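Local coordinates for protein SmhA (PDB 7A27) that is probably the A component of a tripartite alpha-pore-forming toxin, a soluble protein that would assemble with its partners into membrane pores, at residues Gln134-Met139 with Asp289-Thr294. Numbering follows the deposited sequence.
Sequences QAKREM and DTYVLT
Arg-137 lays its guanidinium against Val-292, whose CG1 sits over the centre of one face of the planar group, 3.9 Å from Arg-137 CZ. The arginine gets there with CG anti to the backbone N (chi1 174°) and the chain extended as far as NE, leading it across to the neighbouring helix and past the valine; the other methyl, CG2, packs on Arg-137 CG at 4.1 Å. Two carboxylates hold the charged end: NE forms a salt bridge to Glu-141 on its own helix, NH1 another to Glu-295 on the far one, and this second bridge joins the two helices beside the valine contact. Helices 104-155 and 272-299 run roughly antiparallel here, at 150° with axes 9.8 Å apart, as two members of the long helical bundle, consistent with the ClyA-type fold of soluble alpha-pore-forming toxins. Tyr-291 fills the more buried side of this interface. Its CB points at helix 104-155, and the ring reaches Lys-136 obliquely, CE1 lying 3.6 Å from Lys-136 CB, while the hydroxyl end abuts the CB and CG methylenes. Leu-133 and Leu-140 also touch the tyrosine from helix 104-155, and Asn-28 of helix 14-37 adds a further contact. Lys-136 lends only the base of its side chain to Tyr-291: from CG outward the chain, bent at chi2 and chi4, runs away from helix 272-299, and the side chain touches Gln-64 and Val-67 of helix 48-96.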
loop_
_atom_site.group_PDB
_atom_site.type_symbol
_atom_site.label_atom_id
_atom_site.label_comp_id
_atom_site.label_asym_id
_atom_site.label_seq_id
_atom_site.Cartn_x
_atom_site.Cartn_y
_atom_site.Cartn_z
ATOM N N GLN A 134 9.280 -5.646 -7.675
ATOM C CA GLN A 134 9.185 -6.913 -8.446
ATOM C C GLN A 134 10.195 -7.922 -7.879
ATOM O O GLN A 134 9.827 -9.096 -7.713
ATOM C CB GLN A 134 9.427 -6.605 -9.923
ATOM C CG GLN A 134 8.954 -7.691 -10.872
ATOM C CD GLN A 134 9.209 -7.286 -12.301
ATOM O OE1 GLN A 134 8.323 -6.774 -12.981
ATOM N NE2 GLN A 134 10.453 -7.432 -12.737
ATOM N N ALA A 135 11.414 -7.466 -7.570
ATOM C CA ALA A 135 12.507 -8.281 -6.996
ATOM C C ALA A 135 12.083 -8.832 -5.627
ATOM O O ALA A 135 12.254 -10.038 -5.389
ATOM C CB ALA A 135 13.760 -7.458 -6.884
ATOM N N LYS A 136 11.565 -7.979 -4.750
ATOM C CA LYS A 136 11.093 -8.396 -3.416
ATOM C C LYS A 136 9.965 -9.409 -3.594
ATOM O O LYS A 136 10.009 -10.458 -2.936
ATOM C CB LYS A 136 10.621 -7.199 -2.581
ATOM C CG LYS A 136 11.717 -6.375 -1.925
ATOM C CD LYS A 136 12.529 -7.230 -0.940
ATOM C CE LYS A 136 13.410 -6.468 0.032
ATOM N NZ LYS A 136 14.491 -5.682 -0.611
ATOM N N ARG A 137 8.985 -9.122 -4.444
ATOM C CA ARG A 137 7.852 -10.052 -4.656
ATOM C C ARG A 137 8.406 -11.456 -4.943
ATOM O O ARG A 137 7.974 -12.414 -4.278
ATOM C CB ARG A 137 6.962 -9.569 -5.801
ATOM C CG ARG A 137 5.863 -10.547 -6.168
ATOM C CD ARG A 137 5.086 -10.111 -7.388
ATOM N NE ARG A 137 4.203 -11.190 -7.817
ATOM C CZ ARG A 137 3.313 -11.093 -8.789
ATOM N NH1 ARG A 137 3.152 -9.945 -9.429
ATOM N NH2 ARG A 137 2.571 -12.140 -9.104
ATOM N N GLU A 138 9.372 -11.557 -5.859
ATOM C CA GLU A 138 9.955 -12.839 -6.332
ATOM C C GLU A 138 10.694 -13.553 -5.194
ATOM O O GLU A 138 10.911 -14.770 -5.344
ATOM C CB GLU A 138 10.817 -12.602 -7.576
ATOM C CG GLU A 138 9.969 -12.292 -8.810
ATOM C CD GLU A 138 10.688 -11.662 -9.995
ATOM O OE1 GLU A 138 11.930 -11.764 -10.037
ATOM O OE2 GLU A 138 10.000 -11.059 -10.878
ATOM N N MET A 139 11.047 -12.862 -4.102
ATOM C CA MET A 139 11.735 -13.479 -2.933
ATOM C C MET A 139 10.708 -13.777 -1.830
ATOM O O MET A 139 10.860 -14.801 -1.140
ATOM C CB MET A 139 12.862 -12.605 -2.375
ATOM C CG MET A 139 12.416 -11.645 -1.280
ATOM S SD MET A 139 13.476 -11.527 0.206
ATOM C CE MET A 139 12.600 -12.513 1.426
ATOM N N ASP A 289 0.344 -10.630 0.439
ATOM C CA ASP A 289 -0.769 -10.423 -0.524
ATOM C C ASP A 289 -0.805 -8.941 -0.916
ATOM O O ASP A 289 -0.845 -8.661 -2.137
ATOM C CB ASP A 289 -2.139 -10.854 0.024
ATOM C CG ASP A 289 -2.410 -12.348 0.073
ATOM O OD1 ASP A 289 -1.664 -13.116 -0.584
ATOM O OD2 ASP A 289 -3.386 -12.727 0.763
ATOM N N THR A 290 -0.770 -8.012 0.047
ATOM C CA THR A 290 -0.913 -6.572 -0.287
ATOM C C THR A 290 0.412 -6.073 -0.863
ATOM O O THR A 290 0.368 -5.074 -1.609
ATOM C CB THR A 290 -1.528 -5.739 0.845
ATOM O OG1 THR A 290 -0.517 -5.446 1.795
ATOM C CG2 THR A 290 -2.709 -6.431 1.485
ATOM N N TYR A 291 1.541 -6.736 -0.596
ATOM C CA TYR A 291 2.825 -6.359 -1.242
ATOM C C TYR A 291 2.664 -6.610 -2.739
ATOM O O TYR A 291 3.020 -5.753 -3.546
ATOM C CB TYR A 291 4.015 -7.147 -0.702
ATOM C CG TYR A 291 5.352 -6.506 -0.964
ATOM C CD1 TYR A 291 5.962 -6.579 -2.203
ATOM C CD2 TYR A 291 6.005 -5.810 0.038
ATOM C CE1 TYR A 291 7.199 -5.989 -2.435
ATOM C CE2 TYR A 291 7.228 -5.199 -0.181
ATOM C CZ TYR A 291 7.830 -5.295 -1.419
ATOM O OH TYR A 291 9.040 -4.696 -1.591
ATOM N N VAL A 292 2.097 -7.759 -3.089
ATOM C CA VAL A 292 1.862 -8.176 -4.498
ATOM C C VAL A 292 0.938 -7.144 -5.169
ATOM O O VAL A 292 1.216 -6.760 -6.329
ATOM C CB VAL A 292 1.304 -9.608 -4.574
ATOM C CG1 VAL A 292 0.819 -9.937 -5.965
ATOM C CG2 VAL A 292 2.317 -10.642 -4.139
ATOM N N LEU A 293 -0.119 -6.706 -4.485
ATOM C CA LEU A 293 -1.073 -5.721 -5.057
ATOM C C LEU A 293 -0.353 -4.382 -5.222
ATOM O O LEU A 293 -0.631 -3.688 -6.211
ATOM C CB LEU A 293 -2.323 -5.576 -4.186
ATOM C CG LEU A 293 -3.308 -6.742 -4.238
ATOM C CD1 LEU A 293 -4.575 -6.383 -3.469
ATOM C CD2 LEU A 293 -3.678 -7.118 -5.659
ATOM N N THR A 294 0.571 -4.048 -4.313
ATOM C CA THR A 294 1.346 -2.784 -4.382
ATOM C C THR A 294 2.182 -2.858 -5.661
ATOM O O THR A 294 2.025 -1.971 -6.481
ATOM C CB THR A 294 2.110 -2.531 -3.081
ATOM O OG1 THR A 294 1.145 -2.457 -2.028
ATOM C CG2 THR A 294 2.921 -1.255 -3.100
#